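Local coordinates for EmGH1 (Erythrobacter marinus, PDB 5Z87), which probably hydrolyses beta-glucosidic bonds as a member of glycoside hydrolase family 3, and carries bound magnesium, at residues Y93-E98 against V127-L132; Q175-P180 against N226-S231; A681-Q686 against T780-V785. One frame throughout, in Å; residues are numbered along the deposited sequence.

Contact 1 of 3, residues Y93-E98 against V127-L132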
loop_
_atom_site.group_PDB
_atom_site.type_symbol
_atom_site.label_atom_id
_atom_site.label_comp_id
_atom_site.label_asym_id
_atom_site.label_seq_id
_atom_site.Cartn_x
_atom_site.Cartn_y
_atom_site.Cartn_z
ATOM N N TYR A 93 -26.305 3.890 22.985
ATOM C CA TYR A 93 -26.127 3.361 21.644
ATOM C C TYR A 93 -27.001 2.132 21.479
ATOM O O TYR A 93 -26.989 1.242 22.337
ATOM C CB TYR A 93 -24.659 3.009 21.393
ATOM C CG TYR A 93 -24.401 2.319 20.079
ATOM C CD1 TYR A 93 -24.933 2.810 18.898
ATOM C CD2 TYR A 93 -23.599 1.192 20.018
ATOM C CE1 TYR A 93 -24.670 2.187 17.687
ATOM C CE2 TYR A 93 -23.329 0.563 18.812
ATOM C CZ TYR A 93 -23.863 1.057 17.659
ATOM O OH TYR A 93 -23.595 0.418 16.474
ATOM N N SER A 94 -27.770 2.101 20.390
ATOM C CA SER A 94 -28.486 0.897 19.978
ATOM C C SER A 94 -29.614 0.526 20.950
ATOM O O SER A 94 -29.581 -0.529 21.597
ATOM C CB SER A 94 -27.488 -0.259 19.815
ATOM O OG SER A 94 -28.006 -1.258 18.966
ATOM N N ALA A 95 -30.623 1.392 21.045
ATOM C CA ALA A 95 -31.765 1.188 21.925
ATOM C C ALA A 95 -32.891 0.418 21.255
ATOM O O ALA A 95 -33.831 0.003 21.941
ATOM C CB ALA A 95 -32.302 2.536 22.423
ATOM N N SER A 96 -32.816 0.222 19.941
ATOM C CA SER A 96 -33.870 -0.491 19.229
ATOM C C SER A 96 -33.974 -1.942 19.692
ATOM O O SER A 96 -35.082 -2.476 19.824
ATOM C CB SER A 96 -33.591 -0.423 17.735
ATOM O OG SER A 96 -32.183 -0.451 17.526
ATOM N N LEU A 97 -32.835 -2.589 19.943
ATOM C CA LEU A 97 -32.759 -3.986 20.421
ATOM C C LEU A 97 -33.508 -4.870 19.423
ATOM O O LEU A 97 -33.316 -4.723 18.207
ATOM C CB LEU A 97 -33.257 -4.067 21.861
ATOM C CG LEU A 97 -32.642 -3.134 22.903
ATOM C CD1 LEU A 97 -33.369 -3.278 24.237
ATOM C CD2 LEU A 97 -31.163 -3.415 23.068
ATOM N N GLU A 98 -34.369 -5.780 19.872
ATOM C CA GLU A 98 -35.125 -6.637 18.973
ATOM C C GLU A 98 -36.556 -6.154 18.778
ATOM O O GLU A 98 -37.415 -6.931 18.357
ATOM C CB GLU A 98 -35.106 -8.085 19.479
ATOM C CG GLU A 98 -33.706 -8.692 19.586
ATOM C CD GLU A 98 -33.282 -9.422 18.307
ATOM O OE1 GLU A 98 -32.062 -9.449 18.006
ATOM O OE2 GLU A 98 -34.164 -9.962 17.595
ATOM N N VAL A 127 -29.973 9.279 21.690
ATOM C CA VAL A 127 -30.275 7.883 21.405
ATOM C C VAL A 127 -29.685 7.613 20.028
ATOM O O VAL A 127 -30.261 8.020 19.011
ATOM C CB VAL A 127 -31.780 7.588 21.443
ATOM C CG1 VAL A 127 -32.056 6.121 21.105
ATOM C CG2 VAL A 127 -32.346 7.939 22.813
ATOM N N PHE A 128 -28.530 6.952 19.989
ATOM C CA PHE A 128 -27.763 6.802 18.753
ATOM C C PHE A 128 -28.089 5.463 18.106
ATOM O O PHE A 128 -28.020 4.418 18.765
ATOM C CB PHE A 128 -26.254 6.895 19.020
ATOM C CG PHE A 128 -25.768 8.275 19.359
ATOM C CD1 PHE A 128 -25.842 9.299 18.427
ATOM C CD2 PHE A 128 -25.207 8.544 20.602
ATOM C CE1 PHE A 128 -25.383 10.579 18.722
ATOM C CE2 PHE A 128 -24.734 9.810 20.903
ATOM C CZ PHE A 128 -24.842 10.841 19.958
ATOM N N GLU A 129 -28.437 5.490 16.825
ATOM C CA GLU A 129 -28.659 4.264 16.064
ATOM C C GLU A 129 -27.771 4.294 14.822
ATOM O O GLU A 129 -27.076 5.277 14.565
ATOM C CB GLU A 129 -30.141 4.098 15.708
ATOM C CG GLU A 129 -31.063 4.033 16.948
ATOM C CD GLU A 129 -30.976 2.713 17.686
ATOM O OE1 GLU A 129 -31.477 2.637 18.831
ATOM O OE2 GLU A 129 -30.402 1.742 17.134
ATOM N N GLU A 130 -27.767 3.200 14.063
ATOM C CA GLU A 130 -27.037 3.120 12.801
ATOM C C GLU A 130 -28.013 3.324 11.655
ATOM O O GLU A 130 -29.099 2.741 11.656
ATOM C CB GLU A 130 -26.326 1.774 12.637
ATOM C CG GLU A 130 -25.407 1.412 13.769
ATOM C CD GLU A 130 -24.076 2.150 13.717
ATOM O OE1 GLU A 130 -23.255 1.937 14.639
ATOM O OE2 GLU A 130 -23.850 2.929 12.763
ATOM N N CYS A 131 -27.624 4.148 10.684
ATOM C CA CYS A 131 -28.453 4.511 9.539
ATOM C C CYS A 131 -27.658 4.437 8.241
ATOM O O CYS A 131 -27.738 5.329 7.403
ATOM C CB CYS A 131 -29.017 5.917 9.705
ATOM S SG CYS A 131 -30.222 6.068 11.055
ATOM N N LEU A 132 -26.886 3.364 8.051
ATOM C CA LEU A 132 -25.985 3.280 6.898
ATOM C C LEU A 132 -26.754 3.309 5.582
ATOM O O LEU A 132 -26.406 4.053 4.661
ATOM C CB LEU A 132 -25.141 2.005 6.986
ATOM C CG LEU A 132 -24.105 1.761 5.882
ATOM C CD1 LEU A 132 -23.065 2.864 5.817
ATOM C CD2 LEU A 132 -23.435 0.426 6.107
#

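Contact 2 of 3, residues Q175-P180 against N226-S231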
loop_
_atom_site.group_PDB
_atom_site.type_symbol
_atom_site.label_atom_id
_atom_site.label_comp_id
_atom_site.label_asym_id
_atom_site.label_seq_id
_atom_site.Cartn_x
_atom_site.Cartn_y
_atom_site.Cartn_z
ATOM N N GLN A 175 -32.458 10.302 17.872
ATOM C CA GLN A 175 -32.221 11.633 17.324
ATOM C C GLN A 175 -30.772 11.821 16.882
ATOM O O GLN A 175 -30.358 12.955 16.604
ATOM C CB GLN A 175 -32.589 12.715 18.342
ATOM C CG GLN A 175 -33.619 12.270 19.374
ATOM C CD GLN A 175 -32.934 11.627 20.579
ATOM O OE1 GLN A 175 -31.855 11.047 20.443
ATOM N NE2 GLN A 175 -33.543 11.747 21.758
ATOM N N GLY A 176 -29.988 10.757 16.820
ATOM C CA GLY A 176 -28.650 10.846 16.253
ATOM C C GLY A 176 -28.217 9.503 15.716
ATOM O O GLY A 176 -28.649 8.451 16.202
ATOM N N CYS A 177 -27.363 9.533 14.694
ATOM C CA CYS A 177 -26.831 8.294 14.145
ATOM C C CYS A 177 -25.335 8.409 13.903
ATOM O O CYS A 177 -24.774 9.503 13.770
ATOM C CB CYS A 177 -27.534 7.889 12.840
ATOM S SG CYS A 177 -27.294 9.058 11.510
ATOM N N PHE A 178 -24.705 7.237 13.854
ATOM C CA PHE A 178 -23.288 7.101 13.540
ATOM C C PHE A 178 -23.126 6.824 12.042
ATOM O O PHE A 178 -22.658 5.775 11.611
ATOM C CB PHE A 178 -22.674 5.993 14.388
ATOM C CG PHE A 178 -22.735 6.244 15.879
ATOM C CD1 PHE A 178 -22.721 7.541 16.390
ATOM C CD2 PHE A 178 -22.776 5.168 16.772
ATOM C CE1 PHE A 178 -22.754 7.763 17.759
ATOM C CE2 PHE A 178 -22.811 5.378 18.150
ATOM C CZ PHE A 178 -22.786 6.678 18.646
ATOM N N SER A 179 -23.580 7.794 11.257
ATOM C CA SER A 179 -23.657 7.728 9.804
ATOM C C SER A 179 -23.657 9.149 9.289
ATOM O O SER A 179 -24.047 10.065 10.021
ATOM C CB SER A 179 -24.937 7.002 9.336
ATOM O OG SER A 179 -24.966 5.660 9.786
ATOM N N PRO A 180 -23.233 9.377 8.033
ATOM C CA PRO A 180 -22.737 8.407 7.052
ATOM C C PRO A 180 -21.256 8.043 7.216
ATOM O O PRO A 180 -20.474 8.768 7.823
ATOM C CB PRO A 180 -22.943 9.131 5.726
ATOM C CG PRO A 180 -22.689 10.588 6.077
ATOM C CD PRO A 180 -23.236 10.749 7.492
ATOM N N ASN A 226 -38.535 15.416 12.925
ATOM C CA ASN A 226 -38.351 14.147 12.225
ATOM C C ASN A 226 -37.034 14.093 11.445
ATOM O O ASN A 226 -36.918 13.372 10.448
ATOM C CB ASN A 226 -39.549 13.857 11.315
ATOM C CG ASN A 226 -40.824 13.595 12.109
ATOM O OD1 ASN A 226 -40.803 12.907 13.138
ATOM N ND2 ASN A 226 -41.933 14.150 11.642
ATOM N N ARG A 227 -36.042 14.854 11.896
ATOM C CA ARG A 227 -34.656 14.749 11.466
ATOM C C ARG A 227 -33.816 14.284 12.643
ATOM O O ARG A 227 -34.271 14.284 13.787
ATOM C CB ARG A 227 -34.133 16.091 10.934
ATOM C CG ARG A 227 -34.959 16.689 9.816
ATOM C CD ARG A 227 -35.016 15.790 8.590
ATOM N NE ARG A 227 -35.907 16.358 7.584
ATOM C CZ ARG A 227 -35.689 16.326 6.277
ATOM N NH1 ARG A 227 -36.568 16.882 5.461
ATOM N NH2 ARG A 227 -34.603 15.735 5.783
ATOM N N ILE A 228 -32.581 13.862 12.355
ATOM C CA ILE A 228 -31.663 13.368 13.377
ATOM C C ILE A 228 -30.268 13.897 13.060
ATOM O O ILE A 228 -29.967 14.281 11.929
ATOM C CB ILE A 228 -31.642 11.820 13.459
ATOM C CG1 ILE A 228 -30.959 11.219 12.214
ATOM C CG2 ILE A 228 -33.060 11.262 13.615
ATOM C CD1 ILE A 228 -30.766 9.691 12.267
ATOM N N ALA A 229 -29.410 13.898 14.073
ATOM C CA ALA A 229 -28.024 14.314 13.896
ATOM C C ALA A 229 -27.198 13.230 13.199
ATOM O O ALA A 229 -27.328 12.034 13.496
ATOM C CB ALA A 229 -27.397 14.655 15.253
ATOM N N THR A 230 -26.352 13.657 12.269
ATOM C CA THR A 230 -25.344 12.795 11.654
ATOM C C THR A 230 -24.044 12.867 12.445
ATOM O O THR A 230 -23.685 13.920 12.979
ATOM C CB THR A 230 -25.059 13.220 10.208
ATOM O OG1 THR A 230 -24.719 14.613 10.175
ATOM C CG2 THR A 230 -26.263 12.995 9.327
ATOM N N SER A 231 -23.334 11.740 12.511
ATOM C CA SER A 231 -21.951 11.694 12.988
ATOM C C SER A 231 -21.091 11.123 11.859
ATOM O O SER A 231 -20.929 9.907 11.736
ATOM C CB SER A 231 -21.818 10.860 14.266
ATOM O OG SER A 231 -22.932 11.056 15.116
#

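Contact 3 of 3, residues A681-Q686 against T780-V785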
loop_
_atom_site.group_PDB
_atom_site.type_symbol
_atom_site.label_atom_id
_atom_site.label_comp_id
_atom_site.label_asym_id
_atom_site.label_seq_id
_atom_site.Cartn_x
_atom_site.Cartn_y
_atom_site.Cartn_z
ATOM N N ALA A 681 -11.374 30.588 -23.479
ATOM C CA ALA A 681 -10.109 29.872 -23.558
ATOM C C ALA A 681 -9.167 30.238 -22.422
ATOM O O ALA A 681 -8.286 29.443 -22.080
ATOM C CB ALA A 681 -9.425 30.139 -24.906
ATOM N N SER A 682 -9.349 31.409 -21.820
ATOM C CA SER A 682 -8.452 31.888 -20.779
ATOM C C SER A 682 -9.248 32.668 -19.740
ATOM O O SER A 682 -10.036 33.551 -20.092
ATOM C CB SER A 682 -7.357 32.765 -21.387
ATOM O OG SER A 682 -6.377 33.052 -20.418
ATOM N N ILE A 683 -9.036 32.346 -18.465
ATOM C CA ILE A 683 -9.744 32.975 -17.358
ATOM C C ILE A 683 -8.737 33.368 -16.283
ATOM O O ILE A 683 -7.575 32.958 -16.303
ATOM C CB ILE A 683 -10.831 32.062 -16.756
ATOM C CG1 ILE A 683 -10.172 30.874 -16.046
ATOM C CG2 ILE A 683 -11.807 31.626 -17.834
ATOM C CD1 ILE A 683 -11.123 29.962 -15.298
ATOM N N GLY A 684 -9.205 34.183 -15.335
ATOM C CA GLY A 684 -8.375 34.566 -14.213
ATOM C C GLY A 684 -8.401 33.545 -13.090
ATOM O O GLY A 684 -9.302 32.705 -13.006
ATOM N N LEU A 685 -7.447 33.628 -12.193
ATOM C CA LEU A 685 -7.278 32.662 -11.145
ATOM C C LEU A 685 -8.472 32.498 -10.272
ATOM O O LEU A 685 -8.705 31.468 -9.767
ATOM C CB LEU A 685 -6.062 32.963 -10.298
ATOM C CG LEU A 685 -4.691 33.071 -10.917
ATOM C CD1 LEU A 685 -3.681 33.337 -9.859
ATOM C CD2 LEU A 685 -4.292 31.881 -11.734
ATOM N N GLN A 686 -9.219 33.540 -10.073
ATOM C CA GLN A 686 -10.396 33.444 -9.217
ATOM C C GLN A 686 -11.705 33.305 -9.985
ATOM O O GLN A 686 -12.767 33.263 -9.358
ATOM C CB GLN A 686 -10.461 34.658 -8.290
ATOM C CG GLN A 686 -9.339 34.655 -7.253
ATOM C CD GLN A 686 -9.255 33.331 -6.484
ATOM O OE1 GLN A 686 -10.265 32.822 -5.976
ATOM N NE2 GLN A 686 -8.046 32.764 -6.403
ATOM N N THR A 780 -10.644 19.492 -23.851
ATOM C CA THR A 780 -10.350 20.837 -24.310
ATOM C C THR A 780 -9.421 21.450 -23.276
ATOM O O THR A 780 -9.322 20.962 -22.149
ATOM C CB THR A 780 -11.626 21.665 -24.477
ATOM O OG1 THR A 780 -11.300 22.920 -25.079
ATOM C CG2 THR A 780 -12.304 21.902 -23.107
ATOM N N ARG A 781 -8.728 22.515 -23.658
ATOM C CA ARG A 781 -7.688 23.084 -22.814
ATOM C C ARG A 781 -7.958 24.554 -22.544
ATOM O O ARG A 781 -8.202 25.326 -23.473
ATOM C CB ARG A 781 -6.323 22.921 -23.464
ATOM C CG ARG A 781 -5.829 21.513 -23.403
ATOM C CD ARG A 781 -4.605 21.330 -24.262
ATOM N NE ARG A 781 -3.803 20.227 -23.763
ATOM C CZ ARG A 781 -4.118 18.954 -23.946
ATOM N NH1 ARG A 781 -5.212 18.637 -24.627
ATOM N NH2 ARG A 781 -3.345 18.004 -23.449
ATOM N N ILE A 782 -7.876 24.942 -21.277
ATOM C CA ILE A 782 -7.965 26.340 -20.894
ATOM C C ILE A 782 -6.686 26.732 -20.162
ATOM O O ILE A 782 -5.904 25.885 -19.711
ATOM C CB ILE A 782 -9.202 26.619 -20.021
ATOM C CG1 ILE A 782 -9.089 25.835 -18.712
ATOM C CG2 ILE A 782 -10.475 26.261 -20.790
ATOM C CD1 ILE A 782 -9.330 26.678 -17.477
ATOM N N THR A 783 -6.480 28.042 -20.052
ATOM C CA THR A 783 -5.337 28.611 -19.349
ATOM C C THR A 783 -5.838 29.473 -18.200
ATOM O O THR A 783 -6.748 30.289 -18.382
ATOM C CB THR A 783 -4.469 29.438 -20.298
ATOM O OG1 THR A 783 -3.951 28.583 -21.318
ATOM C CG2 THR A 783 -3.308 30.087 -19.559
ATOM N N LEU A 784 -5.266 29.272 -17.021
ATOM C CA LEU A 784 -5.478 30.174 -15.899
ATOM C C LEU A 784 -4.400 31.248 -15.939
ATOM O O LEU A 784 -3.214 30.940 -16.123
ATOM C CB LEU A 784 -5.430 29.428 -14.564
ATOM C CG LEU A 784 -6.290 28.173 -14.398
ATOM C CD1 LEU A 784 -6.110 27.566 -13.009
ATOM C CD2 LEU A 784 -7.750 28.469 -14.674
ATOM N N VAL A 785 -4.817 32.505 -15.787
ATOM C CA VAL A 785 -3.899 33.643 -15.818
ATOM C C VAL A 785 -3.949 34.419 -14.505
ATOM O O VAL A 785 -2.906 34.759 -13.935
ATOM C CB VAL A 785 -4.205 34.572 -16.993
ATOM C CG1 VAL A 785 -3.301 35.786 -16.945
ATOM C CG2 VAL A 785 -4.011 33.831 -18.309
ATOM O OXT VAL A 785 -5.027 34.719 -13.981
HETATM O O HOH W 1 -6.189 29.016 -23.391
#

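Contact 1 of 3, residues Y93-E98 against V127-L132
Strand 91-93 ends beside strand 126-129 in a parallel pairing of Tyr93 with Phe128, closed by the bond from Ser94 N to Phe128 O (2.8 Å), and residues 93-96 run at 81° to residues 127-130. Beyond that bond the carboxylate of Glu129 holds the loop. Glu129 OE1 accepts Ala95 N at 2.7 Å and Ser96 N at 3.0 Å, both on the syn side but from opposite faces of the carboxylate plane. Glu129 OE2 takes the hydroxyl OG of Ser96 at 2.9 Å, from well above that plane. Ala95 CB rests on Val127 CG1 at 3.8 Å. On the pocket side, chi1 of 174° swings the Tyr93 ring away from its own N, and the ring extends along 127-132 until OH donates to Glu130 OE1; the modelled 2.4 Å is very short and doubtful as a measure of strength. The carboxylate of Glu130 stands nearly perpendicular to the ring, with OE1 at the ring edge. Three hydrogen bonds thus tie the buried carboxylate of Glu129 to the loop, and these donors would probably favour its ionised form, while OE1 of Glu130 also bonds to the dithiothreitol bound in the pocket.

Contact 2 of 3, residues Q175-P180 against N226-S231
Cys177 and Ile228 meet side chain to side chain, Cys177 SG lying 3.6 Å from Ile228 CD1. CG1 of Ile228 starts between the backbone N and the carbonyl carbon (chi1 70°), and the extended chi2 of 174° then takes CD1 to the sulfur, while CB and CG2 pack on the backbone of Gln175. Two backbone bonds fix the parallel pairing: Ala229 N to Gln175 O at 2.9 Å and Cys177 N to Ala229 O at 2.8 Å. At Gly176 the strands draw close, its CA lying 3.3 Å from Ala229 O in a CA-H...O contact. Ser231 OG donates to Cys177 O at 2.8 Å from above the carbonyl plane, and Ser231 N makes weak bonds to Cys177 O and Ser179 O. The same OG sits in the plane of the Phe178 ring and is also hydrogen-bonded to Tyr309 OH. Thr230 CB lies against Ser179 O and the CD of Pro180, whose preceding peptide is cis; Thr230 OG1 turns to Ser274. Phe178, stacked on Phe128, lines the pocket. In this parallel sheet of the TIM-barrel-like N-terminal domain, helix 155-171 packs on Ile228, helix 201-216 covers Cys177, Thr230 and Pro180, and strand 309-311 meets Phe178, Ala229 and Ser231.

Contact 3 of 3, residues A681-Q686 against T780-V785
CG1 of Ile683 sits between its backbone N and carbonyl carbon (chi1 68°), while CG of Leu784 points opposite its carbonyl carbon (chi1 -51°); the two side chains run side by side in one direction, and Leu784 CD2 meets Ile683 CG1 at 3.7 Å. On the other sheet face, chi1 of -171° turns Ser682 OG away from its own N; it touches CG2 of Val785 at 3.3 Å and makes a weak bond to Thr783 O. The parallel backbones are joined by Thr783 N to Ala681 O (3.1 Å), Ile683 N to Thr783 O (3.1 Å) and Val785 N to Ile683 O (2.8 Å). A water donates to Ala681 O and also bonds with Thr783 OG1, bridging the segments. At the chain terminus, Val785 OXT accepts a weak, bent bond from Leu685 N at 3.2 Å. Leu685 CD2 packs 3.9 Å from Leu784 CB. The face of Ile683 and Leu784 is buried, that of Ser682 and Thr783 more exposed. Strand 682-683 edges the mixed sheet of the fibronectin type III-like domain; its neighbour 778-784 pairs on its other side with antiparallel strand 764-771, while Phe750 of helix 747-750 packs against Ile683, Ile782 and Leu784, and Leu689 of strand 689-697 meets Ile683 and Ile782.

Contacts 1 and 2 are the first and third pairings of one parallel sheet, their centres 10 Å apart; the pairing between them joins strands 126-129 and 176-177, where Glu129 N approaches Gly176 O at 3.0 Å and Val127 N approaches Gln175 OE1 at 2.9 Å, both probable hydrogen bonds. Together they supply Tyr93, Glu130 and Phe178 to the pocket holding dithiothreitol, a likely crystallisation additive; the side chain of Glu130 comes within about 3 Å of it and that of Phe178 within about 4 Å. Contact 3 belongs to another domain, its centre about 50 Å from that of contact 1 and 41 Å from that of contact 2. There the side chain of Leu784 lies about 6 Å from a magnesium ion at the site of Asp713 and Ile715.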